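Alginate lyase (Chitinophaga sp. MD30, PDB 6KCW) cleaves the polysaccharide alginate as a lyase, and is a bacterial member of polysaccharide lyase family 36. Local coordinates at residues F84-G89 with I157-T162; G90-G95 with M118-T123; V128-Y133 with K149-S154. All blocks are in the same frame, centred on the assembly; numbering follows the deposited sequence.

Contact 1 of 3, residues F84-G89 with I157-T162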
loop_
_atom_site.group_PDB
_atom_site.type_symbol
_atom_site.label_atom_id
_atom_site.label_comp_id
_atom_site.label_asym_id
_atom_site.label_seq_id
_atom_site.Cartn_x
_atom_site.Cartn_y
_atom_site.Cartn_z
ATOM N N PHE A 84 2.631 -0.020 19.152
ATOM C CA PHE A 84 2.783 -0.898 18.005
ATOM C C PHE A 84 4.097 -1.665 18.116
ATOM O O PHE A 84 5.121 -1.119 18.533
ATOM C CB PHE A 84 2.735 -0.083 16.716
ATOM C CG PHE A 84 2.685 -0.919 15.477
ATOM C CD1 PHE A 84 1.473 -1.340 14.965
ATOM C CD2 PHE A 84 3.856 -1.286 14.822
ATOM C CE1 PHE A 84 1.419 -2.112 13.824
ATOM C CE2 PHE A 84 3.813 -2.050 13.679
ATOM C CZ PHE A 84 2.591 -2.469 13.175
ATOM N N ASP A 85 4.064 -2.943 17.775
ATOM C CA ASP A 85 5.260 -3.779 17.828
ATOM C C ASP A 85 5.845 -3.815 16.424
ATOM O O ASP A 85 5.337 -4.516 15.542
ATOM C CB ASP A 85 4.941 -5.179 18.354
ATOM C CG ASP A 85 6.179 -6.072 18.443
ATOM O OD1 ASP A 85 7.322 -5.550 18.374
ATOM O OD2 ASP A 85 6.004 -7.304 18.580
ATOM N N TRP A 86 6.925 -3.057 16.226
ATOM C CA TRP A 86 7.529 -2.945 14.901
ATOM C C TRP A 86 7.798 -4.313 14.295
ATOM O O TRP A 86 7.456 -4.570 13.136
ATOM C CB TRP A 86 8.833 -2.158 14.982
ATOM C CG TRP A 86 8.721 -0.717 15.358
ATOM C CD1 TRP A 86 9.435 -0.076 16.323
ATOM C CD2 TRP A 86 7.891 0.278 14.742
ATOM N NE1 TRP A 86 9.100 1.246 16.354
ATOM C CE2 TRP A 86 8.151 1.494 15.396
ATOM C CE3 TRP A 86 6.954 0.257 13.703
ATOM C CZ2 TRP A 86 7.507 2.684 15.049
ATOM C CZ3 TRP A 86 6.311 1.431 13.362
ATOM C CH2 TRP A 86 6.589 2.631 14.033
ATOM N N SER A 87 8.413 -5.201 15.075
ATOM C CA SER A 87 8.836 -6.537 14.629
ATOM C C SER A 87 9.732 -6.359 13.400
ATOM O O SER A 87 10.618 -5.495 13.427
ATOM C CB SER A 87 7.619 -7.422 14.437
ATOM O OG SER A 87 8.029 -8.687 14.007
ATOM N N ARG A 88 9.550 -7.136 12.326
ATOM C CA ARG A 88 10.440 -6.997 11.174
ATOM C C ARG A 88 9.923 -5.984 10.162
ATOM O O ARG A 88 10.718 -5.250 9.568
ATOM C CB ARG A 88 10.668 -8.350 10.489
ATOM C CG ARG A 88 11.480 -8.288 9.187
ATOM C CD ARG A 88 12.980 -8.169 9.488
ATOM N NE ARG A 88 13.787 -8.421 8.322
ATOM C CZ ARG A 88 14.949 -7.825 8.096
ATOM N NH1 ARG A 88 15.409 -6.915 8.946
ATOM N NH2 ARG A 88 15.660 -8.113 7.000
ATOM N N GLY A 89 8.614 -5.906 9.968
ATOM C CA GLY A 89 8.026 -4.959 9.048
ATOM C C GLY A 89 6.835 -5.575 8.358
ATOM O O GLY A 89 6.386 -6.663 8.701
ATOM N N ILE A 157 11.151 6.291 12.238
ATOM C CA ILE A 157 9.792 6.810 12.402
ATOM C C ILE A 157 9.389 6.548 13.844
ATOM O O ILE A 157 10.064 5.785 14.542
ATOM C CB ILE A 157 8.793 6.162 11.419
ATOM C CG1 ILE A 157 8.852 4.633 11.501
ATOM C CG2 ILE A 157 9.069 6.611 9.999
ATOM C CD1 ILE A 157 7.917 3.933 10.523
ATOM N N THR A 158 8.288 7.158 14.302
ATOM C CA THR A 158 7.855 7.047 15.691
ATOM C C THR A 158 6.415 6.551 15.782
ATOM O O THR A 158 5.592 6.812 14.902
ATOM C CB THR A 158 7.961 8.391 16.418
ATOM O OG1 THR A 158 7.201 9.372 15.701
ATOM C CG2 THR A 158 9.417 8.846 16.512
ATOM N N LYS A 159 6.112 5.847 16.870
ATOM C CA LYS A 159 4.756 5.363 17.084
ATOM C C LYS A 159 3.848 6.504 17.525
ATOM O O LYS A 159 4.291 7.520 18.077
ATOM C CB LYS A 159 4.731 4.253 18.133
ATOM C CG LYS A 159 5.678 3.096 17.844
ATOM C CD LYS A 159 5.632 2.017 18.930
ATOM C CE LYS A 159 6.952 1.255 18.952
ATOM N NZ LYS A 159 6.876 -0.040 19.695
ATOM N N GLY A 160 2.555 6.335 17.273
ATOM C CA GLY A 160 1.623 7.377 17.655
ATOM C C GLY A 160 1.735 8.657 16.861
ATOM O O GLY A 160 1.175 9.672 17.269
ATOM N N THR A 161 2.421 8.637 15.722
ATOM C CA THR A 161 2.672 9.830 14.916
ATOM C C THR A 161 1.957 9.707 13.579
ATOM O O THR A 161 2.118 8.698 12.883
ATOM C CB THR A 161 4.166 10.006 14.661
ATOM O OG1 THR A 161 4.867 10.058 15.910
ATOM C CG2 THR A 161 4.420 11.290 13.862
ATOM N N THR A 162 1.183 10.723 13.206
ATOM C CA THR A 162 0.481 10.675 11.930
ATOM C C THR A 162 1.402 11.095 10.795
ATOM O O THR A 162 2.057 12.144 10.860
ATOM C CB THR A 162 -0.748 11.575 11.914
ATOM O OG1 THR A 162 -1.472 11.458 13.149
ATOM C CG2 THR A 162 -1.640 11.159 10.744
HETATM O O HOH W 1 8.695 -2.459 18.747
#
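F84 meets K159 through its carbonyl: the extended lysine chain runs out to it and K159 NZ donates to F84 O at 2.4 Å, a length so short that its exact value is doubtful. W86 and K159 share most of the packing. With CG anti to the carbonyl carbon (chi1 -66°), the W86 indole swings out to lie across the K159 chain. K159 CE sits over one face of the indole, 3.4 Å from W86 NE1, while K159 CG approaches W86 CZ2 at 3.4 Å. The ammonium is over the same ring system, with NZ 4.5 Å from the centroid of the five-membered ring, a cation-pi contact. One water joins the two residues, accepting from W86 N at 3.1 Å and from K159 NZ at 3.2 Å. At the far end of the indole, W86 CH2 rests 3.9 Å from I157 CG1. K159 belongs to a type II turn, T158 to T161, with G160 at positive phi. The loop of F84 and W86 leads into strand 89-92 and the turn into strand 162-170; both aromatic rings meet F80 of strand 71-80 edge-to-face, and I157 packs on V128 of strand 128-135.

Contact 2 of 3, residues G90-G95 with M118-T123. With PO4 (phosphate ion), chain B.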
loop_
_atom_site.group_PDB
_atom_site.type_symbol
_atom_site.label_atom_id
_atom_site.label_comp_id
_atom_site.label_asym_id
_atom_site.label_seq_id
_atom_site.Cartn_x
_atom_site.Cartn_y
_atom_site.Cartn_z
ATOM N N GLY A 90 6.314 -4.868 7.369
ATOM C CA GLY A 90 5.180 -5.368 6.626
ATOM C C GLY A 90 4.669 -4.287 5.698
ATOM O O GLY A 90 5.266 -3.217 5.582
ATOM N N LYS A 91 3.539 -4.583 5.060
ATOM C CA LYS A 91 2.891 -3.661 4.134
ATOM C C LYS A 91 1.914 -2.744 4.883
ATOM O O LYS A 91 1.298 -3.136 5.878
ATOM C CB LYS A 91 2.160 -4.441 3.030
ATOM C CG LYS A 91 3.047 -5.004 1.894
ATOM C CD LYS A 91 4.138 -5.955 2.407
ATOM C CE LYS A 91 4.858 -6.711 1.299
ATOM N NZ LYS A 91 6.048 -7.377 1.890
ATOM N N VAL A 92 1.767 -1.518 4.381
ATOM C CA VAL A 92 0.956 -0.494 5.037
ATOM C C VAL A 92 0.374 0.424 3.969
ATOM O O VAL A 92 0.992 0.670 2.938
ATOM C CB VAL A 92 1.796 0.301 6.072
ATOM C CG1 VAL A 92 2.955 1.029 5.394
ATOM C CG2 VAL A 92 0.928 1.275 6.860
ATOM N N GLY A 93 -0.837 0.916 4.214
ATOM C CA GLY A 93 -1.406 1.983 3.407
ATOM C C GLY A 93 -1.852 1.563 2.013
ATOM O O GLY A 93 -1.911 0.398 1.657
ATOM N N PHE A 94 -2.141 2.578 1.210
ATOM C CA PHE A 94 -2.821 2.425 -0.066
ATOM C C PHE A 94 -1.840 2.606 -1.213
ATOM O O PHE A 94 -1.098 3.591 -1.252
ATOM C CB PHE A 94 -3.966 3.434 -0.169
ATOM C CG PHE A 94 -5.081 3.174 0.815
ATOM C CD1 PHE A 94 -4.985 3.617 2.120
ATOM C CD2 PHE A 94 -6.211 2.467 0.431
ATOM C CE1 PHE A 94 -6.007 3.372 3.025
ATOM C CE2 PHE A 94 -7.235 2.217 1.327
ATOM C CZ PHE A 94 -7.136 2.659 2.628
ATOM N N GLY A 95 -1.830 1.639 -2.133
ATOM C CA GLY A 95 -1.005 1.696 -3.317
ATOM C C GLY A 95 -1.759 1.294 -4.570
ATOM O O GLY A 95 -2.993 1.290 -4.595
ATOM N N MET A 118 3.885 0.290 -0.142
ATOM C CA MET A 118 4.789 0.861 0.844
ATOM C C MET A 118 4.866 -0.059 2.052
ATOM O O MET A 118 3.890 -0.729 2.405
ATOM C CB MET A 118 4.340 2.280 1.287
ATOM C CG MET A 118 5.363 3.019 2.167
ATOM S SD MET A 118 4.899 4.708 2.628
ATOM C CE MET A 118 3.509 4.380 3.734
ATOM N N MET A 119 6.040 -0.081 2.684
ATOM C CA MET A 119 6.271 -0.898 3.864
ATOM C C MET A 119 6.833 -0.049 4.992
ATOM O O MET A 119 7.393 1.026 4.771
ATOM C CB MET A 119 7.257 -2.038 3.594
ATOM C CG MET A 119 6.806 -3.050 2.584
ATOM S SD MET A 119 7.996 -4.403 2.543
ATOM C CE MET A 119 7.980 -5.053 4.215
ATOM N N TRP A 120 6.672 -0.547 6.215
ATOM C CA TRP A 120 7.578 -0.187 7.292
ATOM C C TRP A 120 8.561 -1.341 7.476
ATOM O O TRP A 120 8.315 -2.467 7.032
ATOM C CB TRP A 120 6.817 0.139 8.585
ATOM C CG TRP A 120 6.490 -1.034 9.422
ATOM C CD1 TRP A 120 7.234 -1.537 10.447
ATOM C CD2 TRP A 120 5.326 -1.861 9.324
ATOM N NE1 TRP A 120 6.611 -2.636 10.989
ATOM C CE2 TRP A 120 5.438 -2.859 10.316
ATOM C CE3 TRP A 120 4.204 -1.864 8.487
ATOM C CZ2 TRP A 120 4.466 -3.844 10.500
ATOM C CZ3 TRP A 120 3.239 -2.840 8.672
ATOM C CH2 TRP A 120 3.376 -3.815 9.673
ATOM N N TYR A 121 9.710 -1.042 8.079
ATOM C CA TYR A 121 10.808 -2.000 8.071
ATOM C C TYR A 121 11.762 -1.693 9.217
ATOM O O TYR A 121 12.049 -0.523 9.492
ATOM C CB TYR A 121 11.550 -1.957 6.728
ATOM C CG TYR A 121 12.575 -3.064 6.504
ATOM C CD1 TYR A 121 12.183 -4.333 6.107
ATOM C CD2 TYR A 121 13.941 -2.817 6.638
ATOM C CE1 TYR A 121 13.117 -5.335 5.886
ATOM C CE2 TYR A 121 14.882 -3.814 6.415
ATOM C CZ TYR A 121 14.461 -5.069 6.044
ATOM O OH TYR A 121 15.389 -6.061 5.822
ATOM N N GLN A 122 12.259 -2.751 9.871
ATOM C CA GLN A 122 13.218 -2.621 10.961
ATOM C C GLN A 122 14.506 -3.358 10.620
ATOM O O GLN A 122 14.485 -4.550 10.273
ATOM C CB GLN A 122 12.655 -3.134 12.291
ATOM C CG GLN A 122 13.711 -3.151 13.393
ATOM C CD GLN A 122 13.131 -3.074 14.783
ATOM O OE1 GLN A 122 13.730 -2.483 15.678
ATOM N NE2 GLN A 122 11.959 -3.669 14.978
ATOM N N THR A 123 15.622 -2.642 10.723
ATOM C CA THR A 123 16.931 -3.200 10.429
ATOM C C THR A 123 17.436 -4.012 11.607
ATOM O O THR A 123 17.077 -3.754 12.757
ATOM C CB THR A 123 17.938 -2.085 10.137
ATOM O OG1 THR A 123 18.053 -1.235 11.293
ATOM C CG2 THR A 123 17.494 -1.263 8.939
HETATM P P PO4 B . 6.114 -9.811 -1.071
HETATM O O1 PO4 B . 4.656 -9.430 -1.057
HETATM O O2 PO4 B . 6.232 -11.319 -1.129
HETATM O O3 PO4 B . 6.801 -9.387 0.208
HETATM O O4 PO4 B . 6.791 -9.217 -2.316
#
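G90 and W120 form an antiparallel hydrogen-bonded pair in the six-strand sheet of the jelly roll, where strand 89-92 runs beside strand 113-122. G90 N donates to W120 O and W120 N to G90 O, both at 3.1 Å, the second bond bent to 135° at its hydrogen. The indole folds over its partner: W120 CG stands between backbone N and carbonyl carbon (chi1 85°), and G90 CA makes a CH-pi contact 3.9 Å from the six-membered ring centroid. With no side chain on G90, the indole lies directly on its backbone, G90 N over the ring centre. At the ring edge W120 CZ3 meets K91 O at 3.4 Å and W120 CE3 meets V92 CB at 4.0 Å; V92 CG1 also touches M118 CE at 3.8 Å. On the other face K91 and M119 lie side by side, with K91 NZ 3.6 Å from M119 SD. K91 NZ donates to G216 O and, at 2.7 Å, to O3 of a phosphate probably from the crystallisation liquor, which R117 and Y133 also bind. W120 and V92 look into the core toward strand 228-241 while K91 stands on the phosphate's face, a two-sided sheet as in concanavalin-like beta-sandwiches.

Contact 3 of 3, residues V128-Y133 with K149-S154. With PO4 (phosphate ion), chain B.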
loop_
_atom_site.group_PDB
_atom_site.type_symbol
_atom_site.label_atom_id
_atom_site.label_comp_id
_atom_site.label_asym_id
_atom_site.label_seq_id
_atom_site.Cartn_x
_atom_site.Cartn_y
_atom_site.Cartn_z
ATOM N N VAL A 128 13.974 1.966 12.139
ATOM C CA VAL A 128 12.628 1.644 11.668
ATOM C C VAL A 128 12.140 2.785 10.784
ATOM O O VAL A 128 12.085 3.935 11.231
ATOM C CB VAL A 128 11.646 1.415 12.831
ATOM C CG1 VAL A 128 10.237 1.204 12.292
ATOM C CG2 VAL A 128 12.091 0.223 13.671
ATOM N N PHE A 129 11.743 2.467 9.551
ATOM C CA PHE A 129 11.385 3.511 8.600
ATOM C C PHE A 129 10.263 3.041 7.681
ATOM O O PHE A 129 9.836 1.888 7.716
ATOM C CB PHE A 129 12.606 3.947 7.767
ATOM C CG PHE A 129 13.454 2.801 7.281
ATOM C CD1 PHE A 129 13.149 2.144 6.098
ATOM C CD2 PHE A 129 14.557 2.380 8.010
ATOM C CE1 PHE A 129 13.916 1.082 5.651
ATOM C CE2 PHE A 129 15.338 1.320 7.574
ATOM C CZ PHE A 129 15.016 0.665 6.392
ATOM N N PHE A 130 9.778 3.977 6.870
ATOM C CA PHE A 130 9.005 3.668 5.679
ATOM C C PHE A 130 9.961 3.359 4.526
ATOM O O PHE A 130 11.129 3.751 4.537
ATOM C CB PHE A 130 8.081 4.843 5.314
ATOM C CG PHE A 130 6.890 4.998 6.225
ATOM C CD1 PHE A 130 5.927 3.999 6.305
ATOM C CD2 PHE A 130 6.723 6.143 6.983
ATOM C CE1 PHE A 130 4.828 4.123 7.128
ATOM C CE2 PHE A 130 5.611 6.283 7.814
ATOM C CZ PHE A 130 4.662 5.255 7.886
ATOM N N GLN A 131 9.464 2.621 3.532
ATOM C CA GLN A 131 10.300 2.326 2.377
ATOM C C GLN A 131 9.390 1.974 1.219
ATOM O O GLN A 131 8.408 1.245 1.417
ATOM C CB GLN A 131 11.289 1.177 2.645
ATOM C CG GLN A 131 10.676 -0.244 2.650
ATOM C CD GLN A 131 11.693 -1.367 2.909
ATOM O OE1 GLN A 131 12.832 -1.114 3.314
ATOM N NE2 GLN A 131 11.279 -2.611 2.667
ATOM N N PRO A 132 9.657 2.472 0.020
ATOM C CA PRO A 132 8.949 1.962 -1.155
ATOM C C PRO A 132 9.143 0.459 -1.263
ATOM O O PRO A 132 10.098 -0.114 -0.735
ATOM C CB PRO A 132 9.615 2.688 -2.332
ATOM C CG PRO A 132 10.409 3.817 -1.717
ATOM C CD PRO A 132 10.750 3.396 -0.326
ATOM N N TYR A 133 8.214 -0.184 -1.966
ATOM C CA TYR A 133 8.261 -1.633 -2.157
ATOM C C TYR A 133 7.604 -1.915 -3.510
ATOM O O TYR A 133 6.403 -2.175 -3.589
ATOM C CB TYR A 133 7.569 -2.370 -1.019
ATOM C CG TYR A 133 7.985 -3.812 -0.941
ATOM C CD1 TYR A 133 9.253 -4.155 -0.489
ATOM C CD2 TYR A 133 7.132 -4.829 -1.342
ATOM C CE1 TYR A 133 9.660 -5.457 -0.425
ATOM C CE2 TYR A 133 7.532 -6.146 -1.279
ATOM C CZ TYR A 133 8.797 -6.454 -0.815
ATOM O OH TYR A 133 9.213 -7.763 -0.756
ATOM N N LYS A 149 15.443 3.418 -0.909
ATOM C CA LYS A 149 14.888 4.642 -0.328
ATOM C C LYS A 149 14.214 4.376 1.016
ATOM O O LYS A 149 13.655 3.302 1.258
ATOM C CB LYS A 149 13.883 5.297 -1.280
ATOM C CG LYS A 149 14.383 5.445 -2.716
ATOM C CD LYS A 149 15.622 6.332 -2.758
ATOM C CE LYS A 149 15.904 6.876 -4.157
ATOM N NZ LYS A 149 16.988 7.904 -4.135
ATOM N N SER A 150 14.262 5.377 1.894
ATOM C CA SER A 150 13.617 5.240 3.192
ATOM C C SER A 150 13.187 6.600 3.713
ATOM O O SER A 150 13.760 7.633 3.362
ATOM C CB SER A 150 14.535 4.556 4.212
ATOM O OG SER A 150 15.652 5.362 4.521
ATOM N N TYR A 151 12.152 6.583 4.544
ATOM C CA TYR A 151 11.706 7.763 5.260
ATOM C C TYR A 151 11.510 7.408 6.732
ATOM O O TYR A 151 10.742 6.492 7.066
ATOM C CB TYR A 151 10.413 8.323 4.671
ATOM C CG TYR A 151 9.929 9.603 5.334
ATOM C CD1 TYR A 151 9.132 9.561 6.473
ATOM C CD2 TYR A 151 10.265 10.850 4.817
ATOM C CE1 TYR A 151 8.683 10.717 7.077
ATOM C CE2 TYR A 151 9.816 12.030 5.421
ATOM C CZ TYR A 151 9.028 11.954 6.549
ATOM O OH TYR A 151 8.576 13.100 7.159
ATOM N N PRO A 152 12.206 8.137 7.618
ATOM C CA PRO A 152 13.104 9.232 7.223
ATOM C C PRO A 152 14.432 8.717 6.665
ATOM O O PRO A 152 14.724 7.517 6.831
ATOM C CB PRO A 152 13.308 9.996 8.531
ATOM C CG PRO A 152 13.192 8.928 9.586
ATOM C CD PRO A 152 12.210 7.908 9.073
ATOM N N SER A 153 15.199 9.586 5.987
ATOM C CA SER A 153 16.469 9.141 5.410
ATOM C C SER A 153 17.470 8.776 6.499
ATOM O O SER A 153 18.286 7.870 6.307
ATOM C CB SER A 153 17.055 10.208 4.464
ATOM O OG SER A 153 17.205 11.478 5.099
ATOM N N SER A 154 17.407 9.437 7.653
ATOM C CA SER A 154 18.167 9.032 8.829
ATOM C C SER A 154 17.232 9.002 10.035
ATOM O O SER A 154 16.187 9.655 10.047
ATOM C CB SER A 154 19.370 9.966 9.085
ATOM O OG SER A 154 18.968 11.237 9.576
HETATM P P PO4 B . 6.114 -9.811 -1.071
HETATM O O1 PO4 B . 4.656 -9.430 -1.057
HETATM O O2 PO4 B . 6.232 -11.319 -1.129
HETATM O O3 PO4 B . 6.801 -9.387 0.208
HETATM O O4 PO4 B . 6.791 -9.217 -2.316
#
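F130 and Y151 form a single antiparallel bridge, a hydrogen-bonded pair with F130 N to Y151 O at 2.7 Å and Y151 N to F130 O at 3.0 Å. The first bond is fairly straight (159° at the hydrogen); in the second the donor stands 44° out of the carbonyl plane. Beside the bridge, S150 CA makes a CA-H...O contact to F130 O. F129 sets its ring against S150: CG lies between backbone N and carbonyl carbon (chi1 43°), bringing F129 CD1 to 3.4 Å from S150 CB, with S150 OG over a face. That hydroxyl also donates to P152 O at 3.3 Å, from above the carbonyl plane, and bonds to R127, whose guanidinium reaches P152 O as well; the peptide before P152 is cis. Strand 128-135 pairs along its other edge with strand 113-122 of the jelly roll, through F129 with Y121 and Q131 with M119, so the loop of S150 and Y151 adds a single bridge to the border strand rather than a further long strand. On the side of F130 and Y151, F130 CD2 meets Y151 CD1 at 4.2 Å, and I185 packs on both side chains. Further along, P132 CD lies 3.3 Å from K149 O, and the proline ring packs obliquely on K149 CB. Y133 points its OH to the phosphate, donating to O4 at 3.2 Å with that oxygen in the ring plane. A phenylalanine in its place would probably leave phosphate O4 without this donor and G144 N without its hydroxyl partner.

Contact 2 is the buried one, its centre about 7 Å from the centre of the chain; those of contacts 1 and 3 lie nearer the surface, about 16 and 14 Å from it. Contacts 2 and 3 hold neighbouring strands of one sheet, 113-122 and 128-135, and both reach the same phosphate. Contact 1 ties two loops, and both other contacts nest within the chain it closes. The chemistry follows: backbone pairing runs through contact 2, shrinks to one bridge in contact 3, and gives way in contact 1 to a lysine over an indole and a bridging water. S87 and R88 of contact 1 bond to Q122 of contact 2, and I157 to V128 of contact 3.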